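Local coordinates for protein pyridoxine 4-oxidase (Mesorhizobium loti, PDB 4HA6) that oxidises pyridoxine at its 4-position alcohol with a bound FAD, as a member of the GMC oxidoreductase family, at residues 60-65 against 70-75; 110-115 against 497-502; 291-296 against 386-391. All blocks are in the same frame, centred on the assembly; numbering follows the deposited sequence.

Contact 1. Residues 60-65 against 70-75; sequences YRTEAQ and GRAHHW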
loop_
_atom_site.group_PDB
_atom_site.type_symbol
_atom_site.label_atom_id
_atom_site.label_comp_id
_atom_site.label_asym_id
_atom_site.label_seq_id
_atom_site.Cartn_x
_atom_site.Cartn_y
_atom_site.Cartn_z
ATOM N N TYR A 60 -13.058 5.885 2.526
ATOM C CA TYR A 60 -13.886 4.809 3.074
ATOM C C TYR A 60 -13.883 4.872 4.591
ATOM O O TYR A 60 -12.943 5.389 5.190
ATOM C CB TYR A 60 -13.338 3.435 2.666
ATOM C CG TYR A 60 -13.228 3.223 1.183
ATOM C CD1 TYR A 60 -14.319 2.756 0.448
ATOM C CD2 TYR A 60 -12.031 3.472 0.510
ATOM C CE1 TYR A 60 -14.228 2.556 -0.922
ATOM C CE2 TYR A 60 -11.929 3.258 -0.862
ATOM C CZ TYR A 60 -13.031 2.805 -1.569
ATOM O OH TYR A 60 -12.958 2.602 -2.932
ATOM N N ARG A 61 -14.916 4.314 5.212
ATOM C CA ARG A 61 -14.996 4.275 6.664
ATOM C C ARG A 61 -15.133 2.811 7.103
ATOM O O ARG A 61 -16.044 2.113 6.657
ATOM C CB ARG A 61 -16.194 5.110 7.125
ATOM C CG ARG A 61 -16.288 5.280 8.622
ATOM C CD ARG A 61 -17.647 5.812 9.013
ATOM N NE ARG A 61 -17.944 5.584 10.428
ATOM C CZ ARG A 61 -18.438 4.448 10.920
ATOM N NH1 ARG A 61 -18.686 3.414 10.116
ATOM N NH2 ARG A 61 -18.682 4.340 12.224
ATOM N N THR A 62 -14.225 2.319 7.948
ATOM C CA THR A 62 -14.332 0.919 8.379
ATOM C C THR A 62 -15.417 0.767 9.438
ATOM O O THR A 62 -15.824 1.759 10.061
ATOM C CB THR A 62 -13.042 0.410 9.017
ATOM O OG1 THR A 62 -13.032 0.778 10.395
ATOM C CG2 THR A 62 -11.781 0.970 8.302
ATOM N N GLU A 63 -15.881 -0.463 9.656
ATOM C CA GLU A 63 -16.675 -0.757 10.852
ATOM C C GLU A 63 -15.918 -0.362 12.125
ATOM O O GLU A 63 -14.688 -0.265 12.119
ATOM C CB GLU A 63 -16.998 -2.243 10.919
ATOM C CG GLU A 63 -17.843 -2.757 9.739
ATOM C CD GLU A 63 -19.168 -2.025 9.613
ATOM O OE1 GLU A 63 -19.296 -1.157 8.713
ATOM O OE2 GLU A 63 -20.075 -2.319 10.418
ATOM N N ALA A 64 -16.649 -0.144 13.217
ATOM C CA ALA A 64 -16.033 0.002 14.541
ATOM C C ALA A 64 -15.128 -1.196 14.842
ATOM O O ALA A 64 -15.522 -2.327 14.584
ATOM C CB ALA A 64 -17.118 0.122 15.617
ATOM N N GLN A 65 -13.929 -0.963 15.387
ATOM C CA GLN A 65 -13.013 -2.080 15.695
ATOM C C GLN A 65 -12.849 -2.355 17.185
ATOM O O GLN A 65 -12.246 -1.546 17.901
ATOM C CB GLN A 65 -11.619 -1.830 15.109
ATOM C CG GLN A 65 -11.588 -1.740 13.604
ATOM C CD GLN A 65 -11.955 -3.048 12.948
ATOM O OE1 GLN A 65 -11.195 -4.008 13.000
ATOM N NE2 GLN A 65 -13.117 -3.092 12.324
ATOM N N GLY A 70 -13.010 0.180 19.981
ATOM C CA GLY A 70 -14.256 0.467 19.286
ATOM C C GLY A 70 -14.187 1.583 18.252
ATOM O O GLY A 70 -15.228 1.999 17.729
ATOM N N ARG A 71 -12.979 2.062 17.942
ATOM C CA ARG A 71 -12.817 3.124 16.943
ATOM C C ARG A 71 -13.065 2.625 15.516
ATOM O O ARG A 71 -12.658 1.519 15.147
ATOM C CB ARG A 71 -11.425 3.768 17.048
ATOM C CG ARG A 71 -11.129 4.358 18.431
ATOM C CD ARG A 71 -9.632 4.591 18.678
ATOM N NE ARG A 71 -9.020 5.344 17.586
ATOM C CZ ARG A 71 -7.906 4.978 16.957
ATOM N NH1 ARG A 71 -7.263 3.876 17.330
ATOM N NH2 ARG A 71 -7.429 5.716 15.961
ATOM N N ALA A 72 -13.755 3.447 14.731
ATOM C CA ALA A 72 -13.903 3.235 13.294
ATOM C C ALA A 72 -12.808 4.053 12.631
ATOM O O ALA A 72 -12.389 5.075 13.160
ATOM C CB ALA A 72 -15.281 3.706 12.824
ATOM N N HIS A 73 -12.345 3.622 11.471
ATOM C CA HIS A 73 -11.181 4.245 10.875
ATOM C C HIS A 73 -11.493 4.795 9.487
ATOM O O HIS A 73 -12.339 4.257 8.770
ATOM C CB HIS A 73 -10.058 3.215 10.766
ATOM C CG HIS A 73 -9.595 2.689 12.087
ATOM N ND1 HIS A 73 -8.385 3.044 12.643
ATOM C CD2 HIS A 73 -10.170 1.828 12.960
ATOM C CE1 HIS A 73 -8.240 2.434 13.807
ATOM N NE2 HIS A 73 -9.307 1.685 14.021
ATOM N N HIS A 74 -10.797 5.855 9.103
ATOM C CA HIS A 74 -10.973 6.410 7.767
ATOM C C HIS A 74 -9.878 5.896 6.851
ATOM O O HIS A 74 -8.704 5.958 7.207
ATOM C CB HIS A 74 -10.975 7.939 7.823
ATOM C CG HIS A 74 -12.315 8.519 8.144
ATOM N ND1 HIS A 74 -13.101 9.146 7.197
ATOM C CD2 HIS A 74 -13.021 8.551 9.299
ATOM C CE1 HIS A 74 -14.227 9.545 7.758
ATOM N NE2 HIS A 74 -14.206 9.193 9.034
ATOM N N TRP A 75 -10.260 5.370 5.688
ATOM C CA TRP A 75 -9.294 4.829 4.728
ATOM C C TRP A 75 -9.236 5.658 3.447
ATOM O O TRP A 75 -10.062 5.490 2.548
ATOM C CB TRP A 75 -9.637 3.376 4.377
ATOM C CG TRP A 75 -9.171 2.353 5.412
ATOM C CD1 TRP A 75 -8.747 2.602 6.692
ATOM C CD2 TRP A 75 -9.050 0.931 5.221
ATOM N NE1 TRP A 75 -8.391 1.420 7.312
ATOM C CE2 TRP A 75 -8.568 0.381 6.429
ATOM C CE3 TRP A 75 -9.313 0.071 4.146
ATOM C CZ2 TRP A 75 -8.345 -0.996 6.593
ATOM C CZ3 TRP A 75 -9.093 -1.294 4.308
ATOM C CH2 TRP A 75 -8.613 -1.814 5.522
#
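Thr62 sets its methyl CG2 over one face of the Trp75 indole across an antiparallel two-stranded hairpin, whose short strands 60-61 and 74-75 are closed by a longer, irregular loop. This is a CH-pi contact, with CG2 of Thr62 3.7 Å from the centroid of the five-membered ring of Trp75, and the two side chains cross at about a right angle. With OG1 set between the backbone N and the carbonyl carbon (chi1 84°), the hydroxyl branch of Thr62 bridges the two segments: OG1 accepts from His73 N at 3.1 Å and donates to Glu63 O at 2.6 Å. Gln65, its chain bent at chi2, sends NE2 to the same Glu63 O from the opposite face of the carbonyl plane, so one backbone oxygen is held by two side chains. Gln65 CG comes within 3.9 Å of His73 CD2, in an imidazole whose NE2 is bonded to Thr68, while the amide end of Gln65 turns to Tyr388 of the 386-391 loop.

In the backbone pairing Trp75 N meets Tyr60 O at 2.7 Å, in a nearly straight bond. Thr62 N continues the pairing with His73 O, in the carbonyl plane. Tyr60 and Trp75 stand on one face of the sheet, Tyr60 CB 4.1 Å from Trp75 CB; beyond them the Tyr60 hydroxyl is bonded to Glu255, and its ring meets that of the FAD-binding Trp58. On the face of Arg61 and His74, the extended arginine runs along the hairpin until its guanidinium lies over the methyl of Ala72, Arg61 NH2 to Ala72 CB 3.5 Å.

Contact 2. Residues 110-115 against 497-502; sequences RRWGWD and AETFAR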
loop_
_atom_site.group_PDB
_atom_site.type_symbol
_atom_site.label_atom_id
_atom_site.label_comp_id
_atom_site.label_asym_id
_atom_site.label_seq_id
_atom_site.Cartn_x
_atom_site.Cartn_y
_atom_site.Cartn_z
ATOM N N ARG A 110 7.814 -20.054 -8.138
ATOM C CA ARG A 110 9.102 -19.410 -7.854
ATOM C C ARG A 110 9.182 -17.960 -8.319
ATOM O O ARG A 110 10.031 -17.186 -7.859
ATOM C CB ARG A 110 10.224 -20.162 -8.580
ATOM C CG ARG A 110 10.646 -21.493 -7.990
ATOM C CD ARG A 110 11.822 -22.077 -8.799
ATOM N NE ARG A 110 11.461 -22.435 -10.175
ATOM C CZ ARG A 110 11.762 -21.711 -11.253
ATOM N NH1 ARG A 110 12.433 -20.572 -11.133
ATOM N NH2 ARG A 110 11.390 -22.127 -12.454
ATOM N N ARG A 111 8.331 -17.603 -9.280
ATOM C CA ARG A 111 8.366 -16.268 -9.880
ATOM C C ARG A 111 8.099 -15.163 -8.874
ATOM O O ARG A 111 8.449 -14.000 -9.107
ATOM C CB ARG A 111 7.359 -16.171 -11.022
ATOM C CG ARG A 111 5.957 -16.582 -10.631
ATOM C CD ARG A 111 5.109 -16.768 -11.877
ATOM N NE ARG A 111 5.139 -15.514 -12.597
ATOM C CZ ARG A 111 4.138 -15.026 -13.305
ATOM N NH1 ARG A 111 3.000 -15.698 -13.424
ATOM N NH2 ARG A 111 4.289 -13.848 -13.881
ATOM N N TRP A 112 7.498 -15.543 -7.748
ATOM C CA TRP A 112 7.088 -14.599 -6.732
ATOM C C TRP A 112 8.104 -14.529 -5.606
ATOM O O TRP A 112 7.841 -13.925 -4.567
ATOM C CB TRP A 112 5.702 -14.994 -6.202
ATOM C CG TRP A 112 4.623 -14.836 -7.263
ATOM C CD1 TRP A 112 3.850 -15.826 -7.826
ATOM C CD2 TRP A 112 4.234 -13.618 -7.905
ATOM N NE1 TRP A 112 2.989 -15.280 -8.763
ATOM C CE2 TRP A 112 3.212 -13.927 -8.829
ATOM C CE3 TRP A 112 4.641 -12.289 -7.779
ATOM C CZ2 TRP A 112 2.607 -12.963 -9.617
ATOM C CZ3 TRP A 112 4.041 -11.336 -8.565
ATOM C CH2 TRP A 112 3.035 -11.674 -9.471
ATOM N N GLY A 113 9.260 -15.161 -5.805
ATOM C CA GLY A 113 10.329 -15.129 -4.818
ATOM C C GLY A 113 11.283 -13.980 -5.073
ATOM O O GLY A 113 11.351 -13.471 -6.199
ATOM N N TRP A 114 12.003 -13.565 -4.032
ATOM C CA TRP A 114 12.931 -12.439 -4.120
ATOM C C TRP A 114 13.902 -12.548 -5.313
ATOM O O TRP A 114 14.121 -11.570 -6.040
ATOM C CB TRP A 114 13.729 -12.336 -2.818
ATOM C CG TRP A 114 14.705 -11.198 -2.784
ATOM C CD1 TRP A 114 16.044 -11.249 -3.073
ATOM C CD2 TRP A 114 14.424 -9.842 -2.417
ATOM N NE1 TRP A 114 16.607 -10.001 -2.924
ATOM C CE2 TRP A 114 15.637 -9.118 -2.523
ATOM C CE3 TRP A 114 13.263 -9.165 -2.020
ATOM C CZ2 TRP A 114 15.725 -7.750 -2.229
ATOM C CZ3 TRP A 114 13.346 -7.809 -1.740
ATOM C CH2 TRP A 114 14.572 -7.114 -1.838
ATOM N N ASP A 115 14.479 -13.734 -5.508
ATOM C CA ASP A 115 15.467 -13.943 -6.570
ATOM C C ASP A 115 14.891 -13.641 -7.948
ATOM O O ASP A 115 15.548 -13.005 -8.768
ATOM C CB ASP A 115 15.990 -15.381 -6.556
ATOM C CG ASP A 115 16.927 -15.652 -5.396
ATOM O OD1 ASP A 115 17.520 -14.691 -4.855
ATOM O OD2 ASP A 115 17.071 -16.838 -5.031
ATOM N N ALA A 497 2.534 -5.833 -10.920
ATOM C CA ALA A 497 2.059 -5.407 -12.231
ATOM C C ALA A 497 3.112 -5.726 -13.304
ATOM O O ALA A 497 2.778 -6.260 -14.372
ATOM C CB ALA A 497 1.699 -3.944 -12.221
ATOM N N GLU A 498 4.380 -5.419 -13.013
ATOM C CA GLU A 498 5.441 -5.694 -13.978
ATOM C C GLU A 498 5.547 -7.190 -14.293
ATOM O O GLU A 498 5.711 -7.555 -15.461
ATOM C CB GLU A 498 6.794 -5.141 -13.517
ATOM C CG GLU A 498 7.981 -5.461 -14.450
ATOM C CD GLU A 498 7.835 -4.900 -15.871
ATOM O OE1 GLU A 498 8.502 -5.431 -16.787
ATOM O OE2 GLU A 498 7.076 -3.930 -16.087
ATOM N N THR A 499 5.435 -8.066 -13.290
ATOM C CA THR A 499 5.546 -9.489 -13.638
ATOM C C THR A 499 4.357 -9.938 -14.493
ATOM O O THR A 499 4.508 -10.778 -15.385
ATOM C CB THR A 499 5.896 -10.488 -12.454
ATOM O OG1 THR A 499 4.769 -11.292 -12.110
ATOM C CG2 THR A 499 6.477 -9.806 -11.230
ATOM N N PHE A 500 3.185 -9.353 -14.272
ATOM C CA PHE A 500 2.067 -9.684 -15.145
ATOM C C PHE A 500 2.270 -9.139 -16.560
ATOM O O PHE A 500 1.854 -9.766 -17.534
ATOM C CB PHE A 500 0.743 -9.192 -14.586
ATOM C CG PHE A 500 -0.413 -9.468 -15.492
ATOM C CD1 PHE A 500 -0.833 -8.524 -16.420
ATOM C CD2 PHE A 500 -1.063 -10.692 -15.438
ATOM C CE1 PHE A 500 -1.899 -8.786 -17.265
ATOM C CE2 PHE A 500 -2.128 -10.959 -16.270
ATOM C CZ PHE A 500 -2.547 -10.005 -17.189
ATOM N N ALA A 501 2.891 -7.968 -16.687
ATOM C CA ALA A 501 3.138 -7.409 -18.019
ATOM C C ALA A 501 4.090 -8.323 -18.774
ATOM O O ALA A 501 3.899 -8.607 -19.955
ATOM C CB ALA A 501 3.712 -6.014 -17.928
ATOM N N ARG A 502 5.112 -8.794 -18.071
ATOM C CA ARG A 502 6.091 -9.695 -18.663
ATOM C C ARG A 502 5.435 -11.005 -19.093
ATOM O O ARG A 502 5.757 -11.550 -20.149
ATOM C CB ARG A 502 7.241 -9.940 -17.686
ATOM C CG ARG A 502 8.019 -8.666 -17.350
ATOM C CD ARG A 502 9.150 -8.897 -16.346
ATOM N NE ARG A 502 10.131 -7.824 -16.463
ATOM C CZ ARG A 502 11.445 -7.998 -16.385
ATOM N NH1 ARG A 502 11.953 -9.202 -16.156
ATOM N NH2 ARG A 502 12.251 -6.961 -16.519
HETATM O O HOH W 1 6.320 -12.764 -15.400
#
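The carbonyl oxygen of Thr499 takes a 2.7 Å bond from a water, and that water in turn accepts a weak bond from Arg111 NH2 at 2.8 Å. The same NH2 of Arg111 lies 3.1 Å from Thr499 OG1, and Thr499 O falls at the edge of the guanidinium, in its plane, so that the arginine end faces the threonine's backbone and hydroxyl together. The far end of Arg111 is also anchored through NH1, which is bonded to Gln503 one turn further along the helix. The arginine leaves its backbone with CG between N and the carbonyl carbon (chi1 53°) and bends at chi3, and its CG lies over one face of the neighbouring Trp112 indole.

The contact joins a short 3-10 turn, residues 110-112, to the long C-terminal helix 490-506. That helix also packs on helix 11-20, whose first residues Ser11 and Ala12 bind FAD, consistent with a Rossmann-type dinucleotide-binding fold. Gly113 then serves as N-cap of helix 114-124, whose Leu117 touches Thr499 as well.

Trp112 meets the threonine with the outer end of its six-membered ring: Trp112 CH2 is 3.2 Å from Thr499 OG1, and Trp112 CZ3 is 3.9 Å from the methyl CG2 of Thr499. Both Arg111 and Trp112 run obliquely to the Thr499 side chain, and the threonine hydroxyl is flanked by a guanidinium nitrogen and a ring carbon. The NE1 of Trp112, on the five-membered ring, is bonded to Ala463 O.

Contact 3. Residues 291-296 against 386-391; sequences DHLLGA and PAYLQT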
loop_
_atom_site.group_PDB
_atom_site.type_symbol
_atom_site.label_atom_id
_atom_site.label_comp_id
_atom_site.label_asym_id
_atom_site.label_seq_id
_atom_site.Cartn_x
_atom_site.Cartn_y
_atom_site.Cartn_z
ATOM N N ASP A 291 -3.860 -5.076 6.595
ATOM C CA ASP A 291 -3.410 -3.688 6.561
ATOM C C ASP A 291 -2.350 -3.524 7.648
ATOM O O ASP A 291 -2.251 -4.361 8.556
ATOM C CB ASP A 291 -4.586 -2.734 6.789
ATOM C CG ASP A 291 -4.176 -1.252 6.788
ATOM O OD1 ASP A 291 -3.215 -0.871 6.064
ATOM O OD2 ASP A 291 -4.840 -0.462 7.509
ATOM N N HIS A 292 -1.529 -2.481 7.535
ATOM C CA HIS A 292 -0.546 -2.172 8.583
ATOM C C HIS A 292 -1.159 -1.118 9.492
ATOM O O HIS A 292 -1.949 -0.292 9.031
ATOM C CB HIS A 292 0.749 -1.603 7.990
ATOM C CG HIS A 292 1.711 -2.631 7.475
ATOM N ND1 HIS A 292 2.255 -2.567 6.210
ATOM C CD2 HIS A 292 2.262 -3.718 8.067
ATOM C CE1 HIS A 292 3.084 -3.583 6.034
ATOM N NE2 HIS A 292 3.104 -4.297 7.147
ATOM N N LEU A 293 -0.790 -1.151 10.774
ATOM C CA LEU A 293 -1.116 -0.088 11.716
ATOM C C LEU A 293 0.147 0.653 12.162
ATOM O O LEU A 293 1.247 0.071 12.203
ATOM C CB LEU A 293 -1.805 -0.665 12.959
ATOM C CG LEU A 293 -3.229 -1.169 12.768
ATOM C CD1 LEU A 293 -3.660 -2.002 13.970
ATOM C CD2 LEU A 293 -4.160 0.024 12.574
ATOM N N LEU A 294 -0.018 1.933 12.500
ATOM C CA LEU A 294 1.017 2.672 13.216
ATOM C C LEU A 294 0.408 3.293 14.464
ATOM O O LEU A 294 -0.673 3.883 14.403
ATOM C CB LEU A 294 1.623 3.762 12.339
ATOM C CG LEU A 294 2.523 3.281 11.204
ATOM C CD1 LEU A 294 2.946 4.428 10.302
ATOM C CD2 LEU A 294 3.742 2.574 11.784
ATOM N N GLY A 295 1.098 3.167 15.595
ATOM C CA GLY A 295 0.663 3.816 16.809
ATOM C C GLY A 295 0.989 5.297 16.730
ATOM O O GLY A 295 2.156 5.681 16.549
ATOM N N ALA A 296 -0.040 6.130 16.868
ATOM C CA ALA A 296 0.124 7.581 16.780
ATOM C C ALA A 296 -0.254 8.234 18.104
ATOM O O ALA A 296 -1.409 8.614 18.295
ATOM C CB ALA A 296 -0.750 8.150 15.654
ATOM N N PRO A 386 -11.331 -4.539 9.029
ATOM C CA PRO A 386 -9.926 -4.937 8.984
ATOM C C PRO A 386 -9.541 -5.888 10.127
ATOM O O PRO A 386 -8.445 -6.435 10.058
ATOM C CB PRO A 386 -9.168 -3.603 9.125
ATOM C CG PRO A 386 -10.166 -2.651 9.739
ATOM C CD PRO A 386 -11.496 -3.087 9.217
ATOM N N ALA A 387 -10.408 -6.068 11.131
ATOM C CA ALA A 387 -10.119 -6.929 12.297
ATOM C C ALA A 387 -8.817 -6.536 12.986
ATOM O O ALA A 387 -8.004 -7.393 13.348
ATOM C CB ALA A 387 -10.080 -8.405 11.899
ATOM N N TYR A 388 -8.624 -5.234 13.176
ATOM C CA TYR A 388 -7.374 -4.741 13.744
ATOM C C TYR A 388 -7.140 -5.320 15.143
ATOM O O TYR A 388 -8.071 -5.409 15.956
ATOM C CB TYR A 388 -7.381 -3.211 13.826
ATOM C CG TYR A 388 -7.185 -2.441 12.534
ATOM C CD1 TYR A 388 -7.893 -1.264 12.313
ATOM C CD2 TYR A 388 -6.257 -2.841 11.565
ATOM C CE1 TYR A 388 -7.713 -0.514 11.174
ATOM C CE2 TYR A 388 -6.070 -2.083 10.394
ATOM C CZ TYR A 388 -6.812 -0.920 10.214
ATOM O OH TYR A 388 -6.678 -0.130 9.092
ATOM N N LEU A 389 -5.894 -5.705 15.413
ATOM C CA LEU A 389 -5.481 -6.199 16.734
ATOM C C LEU A 389 -6.343 -7.331 17.298
ATOM O O LEU A 389 -6.637 -7.340 18.497
ATOM C CB LEU A 389 -5.445 -5.045 17.743
ATOM C CG LEU A 389 -4.148 -4.226 17.864
ATOM C CD1 LEU A 389 -3.225 -4.399 16.658
ATOM C CD2 LEU A 389 -4.447 -2.749 18.125
ATOM N N GLN A 390 -6.738 -8.288 16.463
ATOM C CA GLN A 390 -7.642 -9.329 16.958
ATOM C C GLN A 390 -6.900 -10.573 17.478
ATOM O O GLN A 390 -7.472 -11.409 18.180
ATOM C CB GLN A 390 -8.684 -9.690 15.898
ATOM C CG GLN A 390 -10.099 -9.940 16.463
ATOM C CD GLN A 390 -10.715 -8.702 17.126
ATOM O OE1 GLN A 390 -11.312 -7.859 16.459
ATOM N NE2 GLN A 390 -10.569 -8.595 18.445
ATOM N N THR A 391 -5.625 -10.696 17.137
ATOM C CA THR A 391 -4.862 -11.854 17.561
ATOM C C THR A 391 -3.985 -11.502 18.755
ATOM O O THR A 391 -3.618 -10.333 18.954
ATOM C CB THR A 391 -3.987 -12.391 16.412
ATOM O OG1 THR A 391 -3.038 -11.382 16.003
ATOM C CG2 THR A 391 -4.866 -12.792 15.230
#
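Leu293 and Tyr388 bury the most surface here, and they meet methyl to ring. The CD2 of Leu293 stands 3.5 Å from the centroid of the Tyr388 phenol, only 9° off the ring normal, a CH-pi contact over the centre of one face. Pro386 CB covers the opposite face, sandwiching the ring between leucine and proline. The other leucine branch, Leu293 CD1, reaches Leu389 CD1 at 3.6 Å, and both leucines touch Phe398 of helix 392-409.

Asp291, with CG anti to the backbone N (chi1 179°), brings OD2 to the edge of the ring, where Tyr388 OH donates to Asp291 OD2; the modelled 2.4 Å is very short and its exact length is doubtful. Carboxylate and ring planes are 45° apart. OD2 is also bonded to Thr443 OG1 and OD1 to His446 N, so the carboxylate is gripped at both oxygens. A phenylalanine here in place of Tyr388 would lack the hydroxyl and is likely to leave Asp291 OD2 without its phenolic partner.

Tyr388 and Leu389, the central residues of a type II turn from Ala387 to Gln390, join the loop before helix 392-409 to the start of strand 293-302, part of the antiparallel sheet characteristic of the substrate-binding domain in GMC oxidoreductases.

In the fold
Contacts 1 and 3 form one continuous patch on the same side of the chain's centre, their own centres 11 Å apart. They meet where Gln65 OE1 lies 2.9 Å from Tyr388 N, probably a hydrogen bond, and where the rings of His73 and Tyr388 pack edge-to-face. This patch lies near the bound ligands: the Asp291 side chain is about 8 Å from both bound pyridoxamine and FAD, and that of Tyr60 about 6 Å from FAD. Contact 2 lies on the other side of the chain's centre from contact 1, their centres 33 Å apart, with the Trp112 side chain about 12 Å from FAD. Contacts 2 and 3 do not touch, their centres 28 Å and nearest atoms about 14 Å apart.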